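Long-range contacts in putative cytochrome P450 120 (Synechocystis sp., PDB 2VE3), which binds heme and retinoic acid and probably acts as a cytochrome P450 monooxygenase, inserting oxygen into its substrate: residues 11-16 with 333-338; 16-21 with 46-51; 122-127 with 156-161; 260-265 with 399-404; 354-359 with 371-376. All coordinates share one frame; numbering follows the deposited sequence.

Contact 1. Residues 11-16 with 333-338; sequences LPIPPG and GFHFPK
F334 lays its ring against the prolines of segment 12-15 (P12, P14 and P15), and each meets it differently. P14 covers one face: its CA stands 4.0 Å from the centroid of the F334 ring in a CH-pi contact, while its ring slants across the root of the phenyl group, P14 CG 4.0 Å from F334 CG. The carbonyl of P12 comes to the ring edge instead, P12 O lying near the ring plane 3.5 Å from F334 CD1. P15 crosses the phenylalanine side chain at about a right angle, its CD 3.8 Å from F334 CZ. With chi1 at -68°, F334 CG is anti to the carbonyl carbon, which swings the ring toward P14 and P15. The segment recalls the proline-rich segment of microsomal P450s; here it passes at 87° over strand 334-336 of the small hairpin formed with strand 329-331. One backbone bond fixes the crossing, H335 N to P12 O, 2.7 Å and nearly straight at 165°, and F334 CA directs a C-H to the same oxygen. With an alanine in place of F334, P14 CA would probably lose its ring face and a gap would open beside P14 and P15. Further along, I13 CG2 meets P337 CG at 3.8 Å, the two side chains crossing at about a right angle. The H335 imidazole leads away from segment 11-16, with P337 CA over one face and NE2 hydrogen-bonded to D328.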
# COMPACT_ATOMS: atom_id res chain seq x y z
N LEU A 11 14.64 -20.24 -26.81
CA LEU A 11 13.29 -20.34 -26.26
C LEU A 11 12.37 -19.20 -26.74
O LEU A 11 12.85 -18.11 -27.03
CB LEU A 11 13.36 -20.36 -24.72
CG LEU A 11 14.08 -21.53 -24.04
CD1 LEU A 11 14.38 -21.19 -22.61
CD2 LEU A 11 13.28 -22.83 -24.11
N PRO A 12 11.05 -19.45 -26.82
CA PRO A 12 10.16 -18.37 -27.29
C PRO A 12 9.90 -17.31 -26.21
O PRO A 12 10.10 -17.58 -25.03
CB PRO A 12 8.87 -19.11 -27.59
CG PRO A 12 8.86 -20.22 -26.57
CD PRO A 12 10.29 -20.66 -26.48
N ILE A 13 9.47 -16.12 -26.63
CA ILE A 13 8.96 -15.10 -25.70
C ILE A 13 7.44 -15.30 -25.48
O ILE A 13 6.76 -15.84 -26.35
CB ILE A 13 9.26 -13.63 -26.16
CG1 ILE A 13 8.58 -13.30 -27.50
CG2 ILE A 13 10.78 -13.36 -26.21
CD1 ILE A 13 8.72 -11.84 -27.94
N PRO A 14 6.91 -14.88 -24.30
CA PRO A 14 5.51 -15.10 -23.96
C PRO A 14 4.52 -14.59 -25.00
O PRO A 14 4.86 -13.69 -25.78
CB PRO A 14 5.35 -14.33 -22.65
CG PRO A 14 6.69 -14.39 -22.04
CD PRO A 14 7.62 -14.20 -23.20
N PRO A 15 3.30 -15.16 -25.02
CA PRO A 15 2.26 -14.62 -25.91
C PRO A 15 1.72 -13.30 -25.37
O PRO A 15 1.78 -13.06 -24.17
CB PRO A 15 1.17 -15.69 -25.87
CG PRO A 15 1.36 -16.38 -24.53
CD PRO A 15 2.83 -16.33 -24.25
N GLY A 16 1.20 -12.45 -26.25
CA GLY A 16 0.69 -11.15 -25.84
C GLY A 16 0.86 -10.07 -26.90
O GLY A 16 1.79 -10.14 -27.71
N GLY A 333 9.69 -22.25 -19.48
CA GLY A 333 9.80 -22.41 -20.92
C GLY A 333 9.85 -21.15 -21.78
O GLY A 333 9.89 -21.25 -23.01
N PHE A 334 9.83 -19.98 -21.16
CA PHE A 334 9.91 -18.72 -21.92
C PHE A 334 11.23 -17.97 -21.74
O PHE A 334 11.81 -17.98 -20.66
CB PHE A 334 8.75 -17.79 -21.55
CG PHE A 334 7.40 -18.28 -21.99
CD1 PHE A 334 7.07 -18.32 -23.34
CD2 PHE A 334 6.47 -18.71 -21.06
CE1 PHE A 334 5.82 -18.77 -23.75
CE2 PHE A 334 5.22 -19.16 -21.45
CZ PHE A 334 4.89 -19.19 -22.80
N HIS A 335 11.68 -17.32 -22.81
CA HIS A 335 12.80 -16.39 -22.74
C HIS A 335 12.30 -15.09 -22.11
O HIS A 335 11.34 -14.49 -22.59
CB HIS A 335 13.35 -16.16 -24.15
CG HIS A 335 14.50 -15.21 -24.22
ND1 HIS A 335 14.69 -14.35 -25.28
CD2 HIS A 335 15.53 -14.98 -23.37
CE1 HIS A 335 15.78 -13.63 -25.08
NE2 HIS A 335 16.30 -13.99 -23.92
N PHE A 336 12.91 -14.70 -20.98
CA PHE A 336 12.68 -13.40 -20.35
C PHE A 336 13.88 -12.53 -20.73
O PHE A 336 14.94 -12.60 -20.10
CB PHE A 336 12.57 -13.54 -18.81
CG PHE A 336 11.22 -14.00 -18.31
CD1 PHE A 336 10.52 -13.26 -17.36
CD2 PHE A 336 10.65 -15.20 -18.76
CE1 PHE A 336 9.28 -13.69 -16.88
CE2 PHE A 336 9.41 -15.63 -18.29
CZ PHE A 336 8.73 -14.88 -17.34
N PRO A 337 13.73 -11.72 -21.80
CA PRO A 337 14.87 -10.99 -22.39
C PRO A 337 15.43 -9.85 -21.54
O PRO A 337 14.68 -9.08 -20.94
CB PRO A 337 14.31 -10.46 -23.71
CG PRO A 337 12.99 -11.23 -23.92
CD PRO A 337 12.49 -11.48 -22.55
N LYS A 338 16.76 -9.76 -21.49
CA LYS A 338 17.45 -8.66 -20.82
C LYS A 338 16.88 -7.28 -21.20
O LYS A 338 16.68 -6.98 -22.38
CB LYS A 338 18.96 -8.75 -21.12
CG LYS A 338 19.75 -7.53 -20.71
CD LYS A 338 21.23 -7.83 -20.63
CE LYS A 338 22.00 -6.59 -20.23
NZ LYS A 338 21.90 -5.54 -21.29

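Contact 2. Residues 16-21 with 46-51; sequences GDFGLP and IFKTRL
On strand 47-51, an outermost strand of the five-stranded mixed sheet of this P450 fold, K48 and R50 sandwich the F18 ring of the N-terminal loop between two cationic groups. Over one face stands K48 NZ, 3.6 Å from the centroid of the F18 ring and only 7° off its normal, a cation-pi contact. Against the opposite face the R50 guanidinium lies flat, its plane 29° from that of the ring and the centres 4.6 Å apart. The K48 chain is bent at chi4 (71°), which turns its ammonium back over the ring, where it also donates to G16 O at 2.7 Å from above the carbonyl plane. Between the two cations T49 O comes to the ring edge, 3.2 Å from F18 CE1. The loop runs nearly alongside the strand, yet the direct backbone contacts are C-H...O pairs: G16 CA faces K48 O, and T49 CA faces D17 O. G16 adopts backbone angles that by themselves call for glycine, and K48 O sits close to its CA. Water 1 lies between K48 O and, by a weak bond, D17 N. W340 also packs against F18 and K48, while R50 NE bonds to N55 on the next strand. At the far end the guanidinium reaches the loop backbone edge-on, R50 NH1 giving a weak hydrogen bond to L20 O at 3.5 Å.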
# COMPACT_ATOMS: atom_id res chain seq x y z
N GLY A 16 1.20 -12.45 -26.25
CA GLY A 16 0.69 -11.15 -25.84
C GLY A 16 0.86 -10.07 -26.90
O GLY A 16 1.79 -10.14 -27.71
N ASP A 17 -0.04 -9.09 -26.89
CA ASP A 17 -0.03 -7.96 -27.83
C ASP A 17 0.76 -6.74 -27.31
O ASP A 17 0.54 -6.28 -26.19
CB ASP A 17 -1.45 -7.52 -28.15
CG ASP A 17 -2.27 -8.62 -28.80
OD1 ASP A 17 -1.68 -9.47 -29.50
OD2 ASP A 17 -3.51 -8.63 -28.60
N PHE A 18 1.67 -6.24 -28.14
CA PHE A 18 2.47 -5.06 -27.81
C PHE A 18 1.75 -3.77 -28.12
O PHE A 18 2.05 -2.74 -27.52
CB PHE A 18 3.82 -5.09 -28.54
CG PHE A 18 4.89 -5.88 -27.83
CD1 PHE A 18 4.83 -6.12 -26.47
CD2 PHE A 18 5.99 -6.35 -28.53
CE1 PHE A 18 5.83 -6.83 -25.82
CE2 PHE A 18 7.00 -7.06 -27.89
CZ PHE A 18 6.91 -7.29 -26.53
N GLY A 19 0.80 -3.83 -29.06
CA GLY A 19 0.02 -2.65 -29.49
C GLY A 19 0.84 -1.63 -30.26
O GLY A 19 1.84 -1.97 -30.90
N LEU A 20 0.42 -0.37 -30.19
CA LEU A 20 1.12 0.74 -30.86
C LEU A 20 2.53 0.92 -30.31
O LEU A 20 2.79 0.56 -29.17
CB LEU A 20 0.35 2.06 -30.67
CG LEU A 20 -1.03 2.13 -31.31
CD1 LEU A 20 -1.96 3.13 -30.60
CD2 LEU A 20 -0.90 2.44 -32.79
N PRO A 21 3.45 1.50 -31.13
CA PRO A 21 4.77 1.85 -30.59
C PRO A 21 4.63 2.84 -29.43
O PRO A 21 3.75 3.70 -29.45
CB PRO A 21 5.47 2.51 -31.79
CG PRO A 21 4.76 2.00 -32.98
CD PRO A 21 3.33 1.86 -32.55
N ILE A 46 1.41 -16.68 -18.25
CA ILE A 46 2.54 -15.77 -18.49
C ILE A 46 2.29 -15.00 -19.80
O ILE A 46 2.18 -15.60 -20.88
CB ILE A 46 3.88 -16.52 -18.52
CG1 ILE A 46 4.08 -17.31 -17.21
CG2 ILE A 46 5.05 -15.55 -18.73
CD1 ILE A 46 5.17 -18.34 -17.27
N PHE A 47 2.15 -13.68 -19.69
CA PHE A 47 1.87 -12.88 -20.87
C PHE A 47 2.76 -11.64 -21.00
O PHE A 47 3.34 -11.18 -20.01
CB PHE A 47 0.36 -12.56 -21.00
CG PHE A 47 -0.16 -11.50 -20.04
CD1 PHE A 47 0.00 -10.14 -20.31
CD2 PHE A 47 -0.86 -11.88 -18.88
CE1 PHE A 47 -0.49 -9.16 -19.43
CE2 PHE A 47 -1.36 -10.91 -17.99
CZ PHE A 47 -1.18 -9.55 -18.27
N LYS A 48 2.89 -11.13 -22.23
CA LYS A 48 3.62 -9.90 -22.49
C LYS A 48 2.71 -8.76 -22.99
O LYS A 48 1.65 -8.96 -23.60
CB LYS A 48 4.79 -10.13 -23.46
CG LYS A 48 4.37 -10.28 -24.92
CD LYS A 48 5.56 -10.57 -25.81
CE LYS A 48 5.10 -11.03 -27.18
NZ LYS A 48 4.52 -9.88 -27.90
N THR A 49 3.14 -7.54 -22.70
CA THR A 49 2.45 -6.35 -23.14
C THR A 49 3.50 -5.25 -23.30
O THR A 49 4.70 -5.51 -23.18
CB THR A 49 1.33 -5.95 -22.15
OG1 THR A 49 0.66 -4.77 -22.61
CG2 THR A 49 1.88 -5.72 -20.76
N ARG A 50 3.04 -4.04 -23.59
CA ARG A 50 3.93 -2.89 -23.62
C ARG A 50 3.28 -1.78 -22.84
O ARG A 50 2.11 -1.45 -23.04
CB ARG A 50 4.24 -2.49 -25.06
CG ARG A 50 4.93 -1.12 -25.23
CD ARG A 50 5.15 -0.85 -26.69
NE ARG A 50 6.19 -1.73 -27.24
CZ ARG A 50 6.19 -2.22 -28.48
NH1 ARG A 50 5.19 -1.95 -29.31
NH2 ARG A 50 7.18 -3.01 -28.87
N LEU A 51 4.02 -1.22 -21.89
CA LEU A 51 3.49 -0.18 -21.03
C LEU A 51 4.53 0.92 -20.88
O LEU A 51 5.69 0.64 -20.62
CB LEU A 51 3.08 -0.75 -19.67
CG LEU A 51 2.12 -1.95 -19.60
CD1 LEU A 51 2.08 -2.51 -18.17
CD2 LEU A 51 0.73 -1.61 -20.09
O HOH W 1 -0.86 -8.52 -23.96

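Contact 3. Residues 122-127 with 156-161; sequences PKMDGI and ATLFMG
L158 splits its two methyls between neighbours of opposite character, M124 on the buried side and K123 on the exposed one. Toward the interior, L158 CD1 lies 3.7 Å from M124 CE, the two side chains crossing at about a right angle. The bend of M124 at chi3 (-67°) carries that methyl round to the leucine; the same methyl also packs on L399, and the sulfur on L403, of helix 394-411. These are helices D and E of the P450 fold, members of the bundle that also contains helices 241-272 and 394-411, and F159, near the end of helix E, touches the heme. Intermediate in burial, one turn on from K123, I127 and T157 reach toward each other tip to tip, and the end methyl I127 CD1 is 3.6 Å from T157 CB. T157 OG1 is hydrogen-bonded to D153 O in its own helix, with a weak second bond to S165 OG. The outer side is looser, and the two segments bury 220 Å² in all. There K123 curls back with three bent torsions, passing obliquely by the leucine with CE 3.8 Å from L158 CD2, so that its aliphatic part lids the methyl while NZ turns to S119 O, just before its own helix.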
# COMPACT_ATOMS: atom_id res chain seq x y z
N PRO A 122 -0.84 6.34 21.28
CA PRO A 122 -1.69 7.37 21.89
C PRO A 122 -2.23 8.41 20.88
O PRO A 122 -3.43 8.69 20.88
CB PRO A 122 -0.76 8.04 22.90
CG PRO A 122 0.21 6.98 23.26
CD PRO A 122 0.44 6.20 22.01
N LYS A 123 -1.36 8.97 20.04
CA LYS A 123 -1.78 9.95 19.03
C LYS A 123 -2.63 9.30 17.96
O LYS A 123 -3.59 9.91 17.47
CB LYS A 123 -0.59 10.65 18.35
CG LYS A 123 0.15 11.72 19.17
CD LYS A 123 1.12 11.05 20.13
CE LYS A 123 1.90 9.94 19.42
NZ LYS A 123 2.04 8.74 20.27
N MET A 124 -2.27 8.07 17.59
CA MET A 124 -3.02 7.33 16.58
C MET A 124 -4.43 7.02 17.04
O MET A 124 -5.37 7.22 16.31
CB MET A 124 -2.32 6.03 16.17
CG MET A 124 -3.04 5.32 15.01
SD MET A 124 -2.43 3.68 14.63
CE MET A 124 -0.78 4.04 14.03
N ASP A 125 -4.56 6.53 18.27
CA ASP A 125 -5.85 6.21 18.86
C ASP A 125 -6.70 7.46 19.09
O ASP A 125 -7.92 7.42 18.96
CB ASP A 125 -5.65 5.44 20.17
CG ASP A 125 -6.96 4.91 20.76
OD1 ASP A 125 -7.84 4.48 19.98
OD2 ASP A 125 -7.10 4.92 21.99
N GLY A 126 -6.04 8.58 19.42
CA GLY A 126 -6.71 9.86 19.59
C GLY A 126 -7.27 10.39 18.28
O GLY A 126 -8.38 10.93 18.26
N ILE A 127 -6.52 10.24 17.19
CA ILE A 127 -7.01 10.64 15.86
C ILE A 127 -8.16 9.71 15.45
O ILE A 127 -9.19 10.17 14.96
CB ILE A 127 -5.89 10.64 14.78
CG1 ILE A 127 -4.86 11.74 15.05
CG2 ILE A 127 -6.48 10.84 13.37
CD1 ILE A 127 -3.46 11.45 14.51
N ALA A 156 0.39 12.22 8.55
CA ALA A 156 1.00 13.56 8.72
C ALA A 156 1.40 13.76 10.18
O ALA A 156 2.51 14.19 10.47
CB ALA A 156 0.06 14.65 8.25
N THR A 157 0.50 13.39 11.08
CA THR A 157 0.73 13.52 12.52
C THR A 157 1.92 12.72 13.04
O THR A 157 2.80 13.28 13.68
CB THR A 157 -0.54 13.16 13.33
OG1 THR A 157 -1.58 14.08 12.99
CG2 THR A 157 -0.30 13.20 14.85
N LEU A 158 1.94 11.42 12.76
CA LEU A 158 2.95 10.53 13.34
C LEU A 158 4.33 10.63 12.67
O LEU A 158 5.35 10.33 13.31
CB LEU A 158 2.47 9.08 13.35
CG LEU A 158 1.32 8.72 14.30
CD1 LEU A 158 0.86 7.32 14.00
CD2 LEU A 158 1.74 8.84 15.78
N PHE A 159 4.37 11.04 11.40
CA PHE A 159 5.63 11.14 10.67
C PHE A 159 6.27 12.53 10.72
O PHE A 159 7.48 12.66 10.59
CB PHE A 159 5.48 10.68 9.20
CG PHE A 159 5.00 9.26 9.04
CD1 PHE A 159 5.22 8.30 10.03
CD2 PHE A 159 4.34 8.87 7.88
CE1 PHE A 159 4.79 7.00 9.87
CE2 PHE A 159 3.90 7.56 7.71
CZ PHE A 159 4.12 6.62 8.71
N MET A 160 5.44 13.55 10.90
CA MET A 160 5.93 14.93 10.92
C MET A 160 5.70 15.67 12.24
O MET A 160 6.63 16.30 12.75
CB MET A 160 5.32 15.71 9.74
CG MET A 160 5.89 15.30 8.38
SD MET A 160 5.39 16.43 7.08
CE MET A 160 3.62 16.14 7.07
N GLY A 161 4.49 15.58 12.79
CA GLY A 161 4.13 16.32 14.01
C GLY A 161 2.71 16.89 13.97
O GLY A 161 2.14 17.06 12.88

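Contact 4. Residues 260-265 with 399-404; sequences TSALSS and LEMKLF
The helical segments 260-265 and 399-404 run in roughly the same direction, their axes inclined by 30° and 10.4 Å apart at closest approach, with L263 and M401 bringing the nearest CA atoms to 6.6 Å. L263 carries most of the contact and fills the space between the helices with both of its methyls. CD2 is laid against the backbone of the other helix, 3.8 Å from M401 CA, and touches the CG of the same methionine. The other branch rises over a face of the F404 ring, L263 CD1 being 4.1 Å from F404 CG and displaced toward the rim rather than centred. F404 has CG anti to its backbone N (chi1 177°), which brings the ring up beside the leucine. The carboxylate end of E400 passes near the same methyl, L263 CD1 lying 4.2 Å from E400 OE2.

On the other flank of L263 the packing changes to sulfur against methyl: M401 SD rests 3.7 Å from A262 CB. Beyond the sulfur the methionine bends at chi3 (-83°), and its side chain touches the heme. The second shell is also helical, with M150 of helix 143-159 against L263 and L312 of helix 302-314 against M401. Segment 260-265 lies just beyond the AGHET sequence of the P450 I-helix, and 399-404 belongs to the L-helix, which follows the loop of C391, by similarity the axial ligand of the heme iron. The contact is thus the apolar I-L packing of the P450 core, which M401 joins to the heme pocket.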
# COMPACT_ATOMS: atom_id res chain seq x y z
N THR A 260 -5.69 3.77 3.30
CA THR A 260 -7.02 4.10 2.79
C THR A 260 -7.71 2.88 2.15
O THR A 260 -8.85 2.57 2.47
CB THR A 260 -6.94 5.23 1.78
OG1 THR A 260 -6.66 6.46 2.47
CG2 THR A 260 -8.25 5.35 1.06
N SER A 261 -7.01 2.20 1.26
CA SER A 261 -7.49 0.96 0.65
C SER A 261 -7.75 -0.17 1.68
O SER A 261 -8.86 -0.73 1.73
CB SER A 261 -6.55 0.52 -0.47
OG SER A 261 -7.05 -0.62 -1.13
N ALA A 262 -6.76 -0.48 2.52
CA ALA A 262 -6.90 -1.58 3.48
C ALA A 262 -8.13 -1.38 4.39
O ALA A 262 -8.87 -2.33 4.64
CB ALA A 262 -5.63 -1.78 4.31
N LEU A 263 -8.34 -0.15 4.86
CA LEU A 263 -9.43 0.13 5.81
C LEU A 263 -10.80 0.24 5.16
O LEU A 263 -11.78 -0.12 5.80
CB LEU A 263 -9.17 1.39 6.65
CG LEU A 263 -7.85 1.55 7.40
CD1 LEU A 263 -7.94 2.85 8.20
CD2 LEU A 263 -7.50 0.36 8.30
N SER A 264 -10.89 0.76 3.92
CA SER A 264 -12.15 0.67 3.17
C SER A 264 -12.48 -0.79 2.90
O SER A 264 -13.65 -1.18 3.00
CB SER A 264 -12.16 1.47 1.86
OG SER A 264 -11.03 1.19 1.06
N SER A 265 -11.47 -1.58 2.55
CA SER A 265 -11.64 -3.03 2.36
C SER A 265 -12.18 -3.71 3.61
O SER A 265 -13.10 -4.50 3.52
CB SER A 265 -10.36 -3.71 1.91
OG SER A 265 -9.93 -3.17 0.67
N LEU A 399 -0.36 -2.19 12.61
CA LEU A 399 -0.74 -1.39 13.77
C LEU A 399 -2.02 -0.58 13.54
O LEU A 399 -2.97 -0.70 14.31
CB LEU A 399 0.39 -0.43 14.17
CG LEU A 399 0.10 0.44 15.39
CD1 LEU A 399 0.14 -0.39 16.66
CD2 LEU A 399 1.10 1.58 15.49
N GLU A 400 -2.03 0.22 12.47
CA GLU A 400 -3.17 1.10 12.20
C GLU A 400 -4.44 0.31 11.85
O GLU A 400 -5.53 0.70 12.24
CB GLU A 400 -2.85 2.12 11.10
CG GLU A 400 -3.90 3.23 10.99
CD GLU A 400 -3.57 4.34 10.01
OE1 GLU A 400 -2.37 4.62 9.76
OE2 GLU A 400 -4.53 4.97 9.51
N MET A 401 -4.29 -0.78 11.12
CA MET A 401 -5.40 -1.66 10.78
C MET A 401 -5.99 -2.28 12.05
O MET A 401 -7.21 -2.33 12.23
CB MET A 401 -4.94 -2.75 9.81
CG MET A 401 -4.70 -2.27 8.39
SD MET A 401 -4.31 -3.61 7.25
CE MET A 401 -2.55 -3.81 7.54
N LYS A 402 -5.12 -2.75 12.95
CA LYS A 402 -5.57 -3.43 14.17
C LYS A 402 -6.26 -2.47 15.12
O LYS A 402 -7.35 -2.74 15.58
CB LYS A 402 -4.41 -4.14 14.85
CG LYS A 402 -4.77 -5.53 15.33
CD LYS A 402 -3.79 -6.07 16.36
CE LYS A 402 -2.61 -6.75 15.71
NZ LYS A 402 -2.12 -7.89 16.56
N LEU A 403 -5.63 -1.34 15.41
CA LEU A 403 -6.27 -0.30 16.24
C LEU A 403 -7.63 0.14 15.69
O LEU A 403 -8.59 0.18 16.44
CB LEU A 403 -5.34 0.91 16.42
CG LEU A 403 -5.64 2.07 17.39
CD1 LEU A 403 -6.27 1.66 18.72
CD2 LEU A 403 -4.35 2.81 17.67
N PHE A 404 -7.69 0.45 14.40
CA PHE A 404 -8.94 0.91 13.78
C PHE A 404 -10.04 -0.16 13.84
O PHE A 404 -11.18 0.12 14.18
CB PHE A 404 -8.72 1.30 12.31
CG PHE A 404 -9.98 1.70 11.60
CD1 PHE A 404 -10.42 3.02 11.64
CD2 PHE A 404 -10.73 0.77 10.90
CE1 PHE A 404 -11.60 3.40 10.98
CE2 PHE A 404 -11.90 1.14 10.23
CZ PHE A 404 -12.33 2.46 10.27

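Contact 5. Residues 354-359 with 371-376; sequences DLYPDP and GSATHN
L355 and N376 bring the two irregular loops nearest, their CA atoms 6.7 Å apart, and the backbones are joined through the amide of N376. N376 ND2 donates to L355 O at 3.0 Å, almost straight (173°), with the acceptor in the amide plane. A chi1 of -102°, off the staggered values, accompanies this reach of the amide toward the carbonyl. The other half of the group faces carbon: L355 CD1 lies 3.8 Å from N376 OD1, the leucine methyl passing slantwise by the carboxamide. This is the meander between the K' helix and the heme-binding loop of P450s, where R366 binds the carbonyls of P357 and D358 and R313 that of P359. Two waters complete the join. Water 2 donates to L355 O at 3.2 Å and hydrogen-bonds S372 OG; water 3 accepts from N376 ND2 at 3.3 Å, donates to Y356 OH and gives a weak bond to A373 O. A leucine at N376 would probably leave L355 O without its amide donor and water 3 without one of its partners. Y356 CE1 lies 4.4 Å from A373 CB, which approaches the ring obliquely, and the tyrosine hydroxyl also hydrogen-bonds A380 O.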
# COMPACT_ATOMS: atom_id res chain seq x y z
N ASP A 354 -5.88 -22.67 -6.64
CA ASP A 354 -5.03 -23.70 -6.03
C ASP A 354 -4.47 -23.23 -4.70
O ASP A 354 -4.43 -23.99 -3.72
CB ASP A 354 -3.85 -24.06 -6.95
CG ASP A 354 -4.29 -24.63 -8.29
OD1 ASP A 354 -5.40 -25.20 -8.37
OD2 ASP A 354 -3.52 -24.52 -9.26
N LEU A 355 -4.03 -21.98 -4.68
CA LEU A 355 -3.61 -21.30 -3.46
C LEU A 355 -4.79 -20.98 -2.53
O LEU A 355 -4.69 -21.14 -1.31
CB LEU A 355 -2.88 -20.01 -3.84
CG LEU A 355 -1.37 -19.86 -3.65
CD1 LEU A 355 -0.62 -21.20 -3.64
CD2 LEU A 355 -0.77 -18.86 -4.67
N TYR A 356 -5.88 -20.51 -3.11
CA TYR A 356 -7.04 -20.05 -2.34
C TYR A 356 -8.33 -20.69 -2.86
O TYR A 356 -9.01 -20.10 -3.70
CB TYR A 356 -7.12 -18.51 -2.35
CG TYR A 356 -5.87 -17.89 -1.79
CD1 TYR A 356 -5.58 -17.96 -0.42
CD2 TYR A 356 -4.93 -17.30 -2.63
CE1 TYR A 356 -4.42 -17.41 0.09
CE2 TYR A 356 -3.75 -16.75 -2.13
CZ TYR A 356 -3.51 -16.81 -0.77
OH TYR A 356 -2.38 -16.27 -0.27
N PRO A 357 -8.66 -21.89 -2.37
CA PRO A 357 -9.90 -22.58 -2.77
C PRO A 357 -11.14 -21.69 -2.58
O PRO A 357 -11.34 -21.17 -1.48
CB PRO A 357 -9.94 -23.79 -1.84
CG PRO A 357 -8.51 -24.06 -1.52
CD PRO A 357 -7.89 -22.69 -1.40
N ASP A 358 -11.94 -21.54 -3.64
CA ASP A 358 -13.01 -20.53 -3.72
C ASP A 358 -12.43 -19.15 -3.47
O ASP A 358 -12.72 -18.54 -2.44
CB ASP A 358 -14.14 -20.80 -2.72
CG ASP A 358 -14.95 -22.02 -3.06
OD1 ASP A 358 -15.08 -22.35 -4.27
OD2 ASP A 358 -15.48 -22.65 -2.11
N PRO A 359 -11.61 -18.66 -4.42
CA PRO A 359 -10.78 -17.46 -4.21
C PRO A 359 -11.60 -16.21 -3.92
O PRO A 359 -11.10 -15.26 -3.31
CB PRO A 359 -10.06 -17.31 -5.56
CG PRO A 359 -10.95 -18.04 -6.55
CD PRO A 359 -11.43 -19.21 -5.78
N GLY A 371 -4.93 -24.24 8.75
CA GLY A 371 -5.74 -23.90 7.58
C GLY A 371 -4.97 -23.94 6.28
O GLY A 371 -3.74 -24.02 6.26
N SER A 372 -5.73 -23.88 5.18
CA SER A 372 -5.20 -24.04 3.83
C SER A 372 -3.99 -23.15 3.49
O SER A 372 -3.08 -23.57 2.76
CB SER A 372 -6.32 -23.85 2.80
OG SER A 372 -7.10 -22.71 3.09
N ALA A 373 -3.99 -21.93 4.02
CA ALA A 373 -2.97 -20.93 3.70
C ALA A 373 -1.66 -21.09 4.47
O ALA A 373 -0.64 -20.50 4.10
CB ALA A 373 -3.54 -19.52 3.88
N THR A 374 -1.69 -21.89 5.54
CA THR A 374 -0.53 -22.09 6.42
C THR A 374 0.51 -23.06 5.86
O THR A 374 1.71 -22.87 6.05
CB THR A 374 -0.96 -22.62 7.79
OG1 THR A 374 -1.62 -23.88 7.61
CG2 THR A 374 -1.91 -21.63 8.49
N HIS A 375 0.06 -24.12 5.20
CA HIS A 375 1.01 -24.99 4.52
C HIS A 375 0.97 -24.87 3.00
O HIS A 375 1.25 -25.83 2.29
CB HIS A 375 0.96 -26.47 5.01
CG HIS A 375 -0.39 -26.92 5.50
ND1 HIS A 375 -0.64 -27.20 6.83
CD2 HIS A 375 -1.54 -27.18 4.83
CE1 HIS A 375 -1.90 -27.59 6.96
NE2 HIS A 375 -2.47 -27.58 5.76
N ASN A 376 0.64 -23.67 2.51
CA ASN A 376 0.81 -23.31 1.10
C ASN A 376 2.31 -23.18 0.79
O ASN A 376 3.12 -23.07 1.73
CB ASN A 376 0.08 -21.97 0.78
CG ASN A 376 -1.27 -22.16 0.07
OD1 ASN A 376 -1.52 -23.18 -0.56
ND2 ASN A 376 -2.13 -21.15 0.16
O HOH W 2 -6.46 -20.75 1.29
O HOH W 3 -1.33 -18.32 1.58

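Contacts 1 and 2 follow one another along the N-terminal loop, share G16, and have centres 12 Å apart; P15 O probably hydrogen-bonds K48 N at 3.0 Å where they join. Contacts 3 and 4 meet across the helical core, centres 15 Å apart, with M124 CE 3.4 Å from L399 CD2. Both reach the heme, through F159 and M401; the M401 side chain is about 4 Å from it, and the side chain of A262 about 11 Å from retinoic acid. On the sheet side, in contact 2, the side chain of T49 is about 9 Å from the bound retinoic acid. Contact 5 stands apart, its nearest atoms about 13 Å from those of contacts 2 and 4.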